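Beta-mannosidase (Trichoderma harzianum, PDB 4CVU) probably hydrolyses terminal beta-mannosidic linkages, releasing mannose from the non-reducing ends of oligosaccharides, as a fungal glycoside hydrolase of family 2. Local coordinates at residues E647-P659 and S670-M682. Sequence-based numbering, arbitrary orientation.
Sequences EMTLAVERYYPTP and SWCHATQLFQADM. With NAG (2-acetamido-2-deoxy-beta-D-glucopyranose), chain B; NAG (2-acetamido-2-deoxy-beta-D-glucopyranose), chain C; NAG (2-acetamido-2-deoxy-beta-D-glucopyranose), chain H.
Two consecutive helices, 638-655 and 664-692, joined by a short loop, pack along an apolar seam that ends at glycans attached to the protein; their segments 647-655 and 670-682 cross steeply at 79°, axes 8.9 Å apart at closest approach. At the crossing, Val-652 straddles Ala-674: CG1, anti to the backbone N (chi1 172°), also reaches Trp-671 CZ3, while CG2 packs 3.6 Å from the backbone N of Thr-675. Ala-651 sets its CB squarely over the centre of the Phe-678 ring, 3.5 Å from the centroid. Past the helix end, Tyr-656 lies across Leu-677, whose CB sits over one ring face, and brings CE2 within 3.6 Å of Phe-678 CB. Tyr-656 OH donates a short 2.5 Å hydrogen bond to the anti lone pair of Asp-681 OD2, an oxygen also hydrogen-bonded to Tyr-886 OH. The returning loop covers one face of the Trp-671 indole with Pro-659 CD; on the opposite face lie C8 of NAG (chain B) and C6 of NAG (chain H). Trp-671 NE1 donates to Pro-659 O at 3.0 Å, bent to 140° and above the carbonyl plane. A serine in place of Trp-671 would probably leave Pro-659 and the two sugars without their shared packing surface. Around the pair, Phe-597 meets Phe-678 edge-to-face, helix 729-736 touches Gln-679 and Ala-680, and strand 884-890 packs on Tyr-656 and Leu-677.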
loop_
_atom_site.group_PDB
_atom_site.type_symbol
_atom_site.label_atom_id
_atom_site.label_comp_id
_atom_site.label_asym_id
_atom_site.label_seq_id
_atom_site.Cartn_x
_atom_site.Cartn_y
_atom_site.Cartn_z
ATOM N N GLU A 647 25.179 -7.415 -3.465
ATOM C CA GLU A 647 25.426 -8.843 -3.766
ATOM C C GLU A 647 24.467 -9.344 -4.835
ATOM O O GLU A 647 24.846 -9.987 -5.809
ATOM C CB GLU A 647 25.344 -9.703 -2.514
ATOM C CG GLU A 647 26.559 -9.578 -1.577
ATOM C CD GLU A 647 26.341 -10.265 -0.223
ATOM O OE1 GLU A 647 25.262 -10.866 0.003
ATOM O OE2 GLU A 647 27.266 -10.232 0.626
ATOM N N MET A 648 23.176 -9.029 -4.706
ATOM C CA MET A 648 22.264 -9.513 -5.691
ATOM C C MET A 648 22.532 -8.886 -7.042
ATOM O O MET A 648 22.426 -9.557 -8.084
ATOM C CB MET A 648 20.803 -9.216 -5.216
ATOM C CG MET A 648 20.403 -10.005 -4.006
ATOM S SD MET A 648 18.601 -9.700 -3.711
ATOM C CE MET A 648 18.883 -8.093 -3.066
ATOM N N THR A 649 22.888 -7.605 -7.060
ATOM C CA THR A 649 23.077 -6.857 -8.306
ATOM C C THR A 649 24.271 -7.409 -9.058
ATOM O O THR A 649 24.203 -7.591 -10.277
ATOM C CB THR A 649 23.287 -5.338 -8.060
ATOM O OG1 THR A 649 22.209 -4.815 -7.292
ATOM C CG2 THR A 649 23.340 -4.532 -9.368
ATOM N N LEU A 650 25.345 -7.680 -8.347
ATOM C CA LEU A 650 26.540 -8.212 -8.980
ATOM C C LEU A 650 26.346 -9.641 -9.553
ATOM O O LEU A 650 26.880 -9.985 -10.630
ATOM C CB LEU A 650 27.704 -8.197 -8.015
ATOM C CG LEU A 650 28.334 -6.862 -7.587
ATOM C CD1 LEU A 650 29.495 -7.106 -6.635
ATOM C CD2 LEU A 650 28.801 -6.031 -8.786
ATOM N N ALA A 651 25.604 -10.462 -8.803
ATOM C CA ALA A 651 25.260 -11.799 -9.215
ATOM C C ALA A 651 24.575 -11.800 -10.582
ATOM O O ALA A 651 24.995 -12.519 -11.481
ATOM C CB ALA A 651 24.379 -12.468 -8.165
ATOM N N VAL A 652 23.506 -11.011 -10.706
ATOM C CA VAL A 652 22.801 -10.872 -11.943
ATOM C C VAL A 652 23.706 -10.339 -13.060
ATOM O O VAL A 652 23.716 -10.889 -14.133
ATOM C CB VAL A 652 21.585 -9.919 -11.819
ATOM C CG1 VAL A 652 21.004 -9.664 -13.184
ATOM C CG2 VAL A 652 20.523 -10.503 -10.913
ATOM N N GLU A 653 24.459 -9.273 -12.779
ATOM C CA GLU A 653 25.233 -8.606 -13.807
ATOM C C GLU A 653 26.274 -9.549 -14.353
ATOM O O GLU A 653 26.566 -9.517 -15.522
ATOM C CB GLU A 653 25.908 -7.330 -13.302
ATOM C CG GLU A 653 24.953 -6.165 -13.078
ATOM C CD GLU A 653 25.596 -5.000 -12.351
ATOM O OE1 GLU A 653 26.739 -5.112 -11.840
ATOM O OE2 GLU A 653 24.948 -3.951 -12.325
ATOM N N ARG A 654 26.785 -10.421 -13.504
ATOM C CA ARG A 654 27.874 -11.324 -13.913
ATOM C C ARG A 654 27.392 -12.481 -14.776
ATOM O O ARG A 654 28.144 -12.944 -15.632
ATOM C CB ARG A 654 28.603 -11.869 -12.707
ATOM C CG ARG A 654 29.786 -12.765 -13.064
ATOM C CD ARG A 654 30.492 -13.272 -11.810
ATOM N NE ARG A 654 31.373 -12.274 -11.203
ATOM C CZ ARG A 654 32.662 -12.084 -11.526
ATOM N NH1 ARG A 654 33.257 -12.800 -12.466
ATOM N NH2 ARG A 654 33.356 -11.146 -10.903
ATOM N N TYR A 655 26.134 -12.903 -14.585
ATOM C CA TYR A 655 25.653 -14.156 -15.161
ATOM C C TYR A 655 24.392 -14.096 -16.014
ATOM O O TYR A 655 24.250 -14.921 -16.932
ATOM C CB TYR A 655 25.432 -15.192 -14.042
ATOM C CG TYR A 655 26.705 -15.605 -13.353
ATOM C CD1 TYR A 655 27.653 -16.404 -13.997
ATOM C CD2 TYR A 655 26.963 -15.208 -12.064
ATOM C CE1 TYR A 655 28.819 -16.796 -13.347
ATOM C CE2 TYR A 655 28.120 -15.579 -11.422
ATOM C CZ TYR A 655 29.047 -16.360 -12.062
ATOM O OH TYR A 655 30.183 -16.722 -11.393
ATOM N N TYR A 656 23.504 -13.141 -15.734
ATOM C CA TYR A 656 22.165 -13.118 -16.344
ATOM C C TYR A 656 21.826 -11.831 -17.093
ATOM O O TYR A 656 22.326 -10.768 -16.770
ATOM C CB TYR A 656 21.109 -13.384 -15.279
ATOM C CG TYR A 656 21.260 -14.753 -14.704
ATOM C CD1 TYR A 656 20.645 -15.840 -15.294
ATOM C CD2 TYR A 656 22.107 -14.972 -13.627
ATOM C CE1 TYR A 656 20.825 -17.138 -14.798
ATOM C CE2 TYR A 656 22.310 -16.241 -13.120
ATOM C CZ TYR A 656 21.682 -17.320 -13.711
ATOM O OH TYR A 656 21.920 -18.554 -13.180
ATOM N N PRO A 657 20.931 -11.911 -18.081
ATOM C CA PRO A 657 20.660 -10.661 -18.783
ATOM C C PRO A 657 20.191 -9.632 -17.762
ATOM O O PRO A 657 19.557 -10.008 -16.802
ATOM C CB PRO A 657 19.563 -11.045 -19.782
ATOM C CG PRO A 657 19.683 -12.538 -19.927
ATOM C CD PRO A 657 20.106 -13.017 -18.583
ATOM N N THR A 658 20.526 -8.360 -17.978
ATOM C CA THR A 658 20.243 -7.287 -17.028
ATOM C C THR A 658 19.066 -6.491 -17.527
ATOM O O THR A 658 19.187 -5.762 -18.517
ATOM C CB THR A 658 21.429 -6.316 -16.914
ATOM O OG1 THR A 658 21.767 -5.901 -18.223
ATOM C CG2 THR A 658 22.645 -7.008 -16.266
ATOM N N PRO A 659 17.916 -6.606 -16.862
ATOM C CA PRO A 659 16.767 -5.953 -17.492
ATOM C C PRO A 659 16.922 -4.434 -17.665
ATOM O O PRO A 659 17.637 -3.793 -16.900
ATOM C CB PRO A 659 15.614 -6.270 -16.547
ATOM C CG PRO A 659 16.033 -7.510 -15.866
ATOM C CD PRO A 659 17.526 -7.439 -15.726
ATOM N N SER A 670 11.115 -7.565 -13.183
ATOM C CA SER A 670 12.068 -8.335 -13.992
ATOM C C SER A 670 13.417 -8.456 -13.315
ATOM O O SER A 670 14.089 -9.497 -13.460
ATOM C CB SER A 670 12.304 -7.678 -15.344
ATOM O OG SER A 670 11.401 -8.102 -16.302
ATOM N N TRP A 671 13.860 -7.395 -12.650
ATOM C CA TRP A 671 15.088 -7.481 -11.825
ATOM C C TRP A 671 14.856 -8.457 -10.659
ATOM O O TRP A 671 15.716 -9.214 -10.307
ATOM C CB TRP A 671 15.552 -6.073 -11.311
ATOM C CG TRP A 671 16.499 -5.417 -12.230
ATOM C CD1 TRP A 671 16.216 -4.630 -13.314
ATOM C CD2 TRP A 671 17.920 -5.569 -12.211
ATOM N NE1 TRP A 671 17.382 -4.266 -13.938
ATOM C CE2 TRP A 671 18.435 -4.854 -13.299
ATOM C CE3 TRP A 671 18.800 -6.268 -11.384
ATOM C CZ2 TRP A 671 19.797 -4.782 -13.570
ATOM C CZ3 TRP A 671 20.158 -6.205 -11.644
ATOM C CH2 TRP A 671 20.645 -5.458 -12.721
ATOM N N CYS A 672 13.699 -8.421 -10.017
ATOM C CA CYS A 672 13.434 -9.399 -8.965
ATOM C C CYS A 672 13.590 -10.871 -9.431
ATOM O O CYS A 672 14.052 -11.712 -8.676
ATOM C CB CYS A 672 12.028 -9.188 -8.351
ATOM S SG CYS A 672 11.939 -7.701 -7.320
ATOM N N HIS A 673 13.169 -11.164 -10.657
ATOM C CA HIS A 673 13.160 -12.510 -11.211
ATOM C C HIS A 673 14.577 -12.953 -11.578
ATOM O O HIS A 673 14.935 -14.097 -11.326
ATOM C CB HIS A 673 12.250 -12.527 -12.424
ATOM C CG HIS A 673 12.106 -13.859 -13.068
ATOM N ND1 HIS A 673 11.601 -14.944 -12.410
ATOM C CD2 HIS A 673 12.382 -14.280 -14.320
ATOM C CE1 HIS A 673 11.584 -15.988 -13.216
ATOM N NE2 HIS A 673 12.038 -15.607 -14.386
ATOM N N ALA A 674 15.400 -12.049 -12.105
ATOM C CA ALA A 674 16.828 -12.406 -12.382
ATOM C C ALA A 674 17.612 -12.818 -11.146
ATOM O O ALA A 674 18.480 -13.720 -11.233
ATOM C CB ALA A 674 17.540 -11.273 -13.120
ATOM N N THR A 675 17.398 -12.118 -10.018
ATOM C CA THR A 675 18.027 -12.495 -8.743
ATOM C C THR A 675 17.617 -13.897 -8.365
ATOM O O THR A 675 18.439 -14.667 -7.854
ATOM C CB THR A 675 17.789 -11.506 -7.570
ATOM O OG1 THR A 675 16.400 -11.546 -7.138
ATOM C CG2 THR A 675 18.157 -10.099 -7.951
ATOM N N GLN A 676 16.352 -14.264 -8.637
ATOM C CA GLN A 676 15.873 -15.604 -8.351
ATOM C C GLN A 676 16.496 -16.668 -9.243
ATOM O O GLN A 676 16.640 -17.763 -8.821
ATOM C CB GLN A 676 14.343 -15.684 -8.523
ATOM C CG GLN A 676 13.649 -14.942 -7.431
ATOM C CD GLN A 676 12.168 -15.193 -7.427
ATOM O OE1 GLN A 676 11.675 -16.137 -8.038
ATOM N NE2 GLN A 676 11.469 -14.400 -6.668
ATOM N N LEU A 677 16.818 -16.325 -10.483
ATOM C CA LEU A 677 17.400 -17.271 -11.402
ATOM C C LEU A 677 18.791 -17.625 -10.928
ATOM O O LEU A 677 19.223 -18.790 -11.060
ATOM C CB LEU A 677 17.485 -16.700 -12.814
ATOM C CG LEU A 677 16.170 -16.442 -13.575
ATOM C CD1 LEU A 677 16.512 -15.881 -14.935
ATOM C CD2 LEU A 677 15.324 -17.709 -13.717
ATOM N N PHE A 678 19.497 -16.610 -10.435
ATOM C CA PHE A 678 20.892 -16.823 -9.985
ATOM C C PHE A 678 20.868 -17.733 -8.742
ATOM O O PHE A 678 21.559 -18.718 -8.705
ATOM C CB PHE A 678 21.595 -15.506 -9.656
ATOM C CG PHE A 678 22.888 -15.718 -8.961
ATOM C CD1 PHE A 678 24.036 -15.966 -9.682
ATOM C CD2 PHE A 678 22.942 -15.744 -7.597
ATOM C CE1 PHE A 678 25.233 -16.227 -9.046
ATOM C CE2 PHE A 678 24.119 -16.024 -6.949
ATOM C CZ PHE A 678 25.276 -16.255 -7.676
ATOM N N GLN A 679 19.976 -17.441 -7.782
ATOM C CA GLN A 679 19.835 -18.255 -6.565
ATOM C C GLN A 679 19.477 -19.688 -6.901
ATOM O O GLN A 679 20.016 -20.589 -6.285
ATOM C CB GLN A 679 18.740 -17.684 -5.635
ATOM C CG GLN A 679 18.558 -18.360 -4.271
ATOM C CD GLN A 679 17.176 -17.998 -3.678
ATOM O OE1 GLN A 679 16.276 -17.774 -4.437
ATOM N NE2 GLN A 679 17.014 -18.028 -2.377
ATOM N N ALA A 680 18.490 -19.908 -7.788
ATOM C CA ALA A 680 18.091 -21.276 -8.160
ATOM C C ALA A 680 19.280 -22.068 -8.727
ATOM O O ALA A 680 19.524 -23.208 -8.349
ATOM C CB ALA A 680 17.026 -21.229 -9.175
ATOM N N ASP A 681 19.955 -21.445 -9.663
ATOM C CA ASP A 681 21.029 -22.113 -10.392
ATOM C C ASP A 681 22.191 -22.416 -9.446
ATOM O O ASP A 681 22.844 -23.454 -9.575
ATOM C CB ASP A 681 21.458 -21.256 -11.593
ATOM C CG ASP A 681 20.578 -21.482 -12.846
ATOM O OD1 ASP A 681 19.852 -22.492 -12.894
ATOM O OD2 ASP A 681 20.606 -20.639 -13.794
ATOM N N MET A 682 22.512 -21.475 -8.562
ATOM C CA MET A 682 23.550 -21.731 -7.543
ATOM C C MET A 682 23.172 -22.872 -6.583
ATOM O O MET A 682 24.005 -23.709 -6.301
ATOM C CB MET A 682 23.950 -20.468 -6.783
ATOM C CG MET A 682 25.288 -20.626 -6.047
ATOM S SD MET A 682 25.677 -19.256 -4.933
ATOM C CE MET A 682 24.322 -19.449 -3.799
HETATM C C1 NAG B . 21.417 -0.555 -6.017
HETATM C C2 NAG B . 21.979 -0.899 -7.381
HETATM C C3 NAG B . 23.461 -1.277 -7.335
HETATM C C4 NAG B . 24.316 -0.310 -6.509
HETATM C C5 NAG B . 23.624 -0.120 -5.197
HETATM C C6 NAG B . 24.368 0.854 -4.280
HETATM C C7 NAG B . 20.398 -1.881 -8.963
HETATM C C8 NAG B . 19.792 -3.130 -9.545
HETATM N N2 NAG B . 21.271 -2.022 -7.981
HETATM O O3 NAG B . 23.970 -1.348 -8.646
HETATM O O4 NAG B . 25.598 -0.831 -6.241
HETATM O O5 NAG B . 22.305 0.352 -5.389
HETATM O O6 NAG B . 24.484 2.120 -4.903
HETATM O O7 NAG B . 20.084 -0.782 -9.440
HETATM C C1 NAG C . 26.597 -0.502 -7.205
HETATM C C2 NAG C . 27.950 -0.591 -6.503
HETATM C C3 NAG C . 29.107 -0.418 -7.453
HETATM C C4 NAG C . 28.959 -1.361 -8.629
HETATM C C5 NAG C . 27.602 -1.149 -9.271
HETATM C C6 NAG C . 27.392 -2.139 -10.417
HETATM C C7 NAG C . 28.307 0.179 -4.200
HETATM C C8 NAG C . 28.285 1.357 -3.272
HETATM N N2 NAG C . 28.010 0.429 -5.484
HETATM O O3 NAG C . 30.276 -0.752 -6.763
HETATM O O4 NAG C . 29.988 -1.120 -9.565
HETATM O O5 NAG C . 26.567 -1.360 -8.324
HETATM O O6 NAG C . 26.052 -2.041 -10.837
HETATM O O7 NAG C . 28.611 -0.933 -3.759
HETATM C C1 NAG H . 15.896 -0.678 -14.804
HETATM C C2 NAG H . 16.245 0.724 -15.357
HETATM C C3 NAG H . 17.745 0.986 -15.445
HETATM C C4 NAG H . 18.399 0.632 -14.125
HETATM C C5 NAG H . 18.067 -0.820 -13.768
HETATM C C6 NAG H . 18.687 -1.235 -12.426
HETATM C C7 NAG H . 14.756 1.906 -16.858
HETATM C C8 NAG H . 14.252 2.132 -18.261
HETATM N N2 NAG H . 15.680 0.976 -16.660
HETATM O O3 NAG H . 17.939 2.360 -15.710
HETATM O O4 NAG H . 19.799 0.786 -14.245
HETATM O O5 NAG H . 16.675 -0.972 -13.678
HETATM O O6 NAG H . 18.259 -0.380 -11.386
HETATM O O7 NAG H . 14.324 2.580 -15.942
#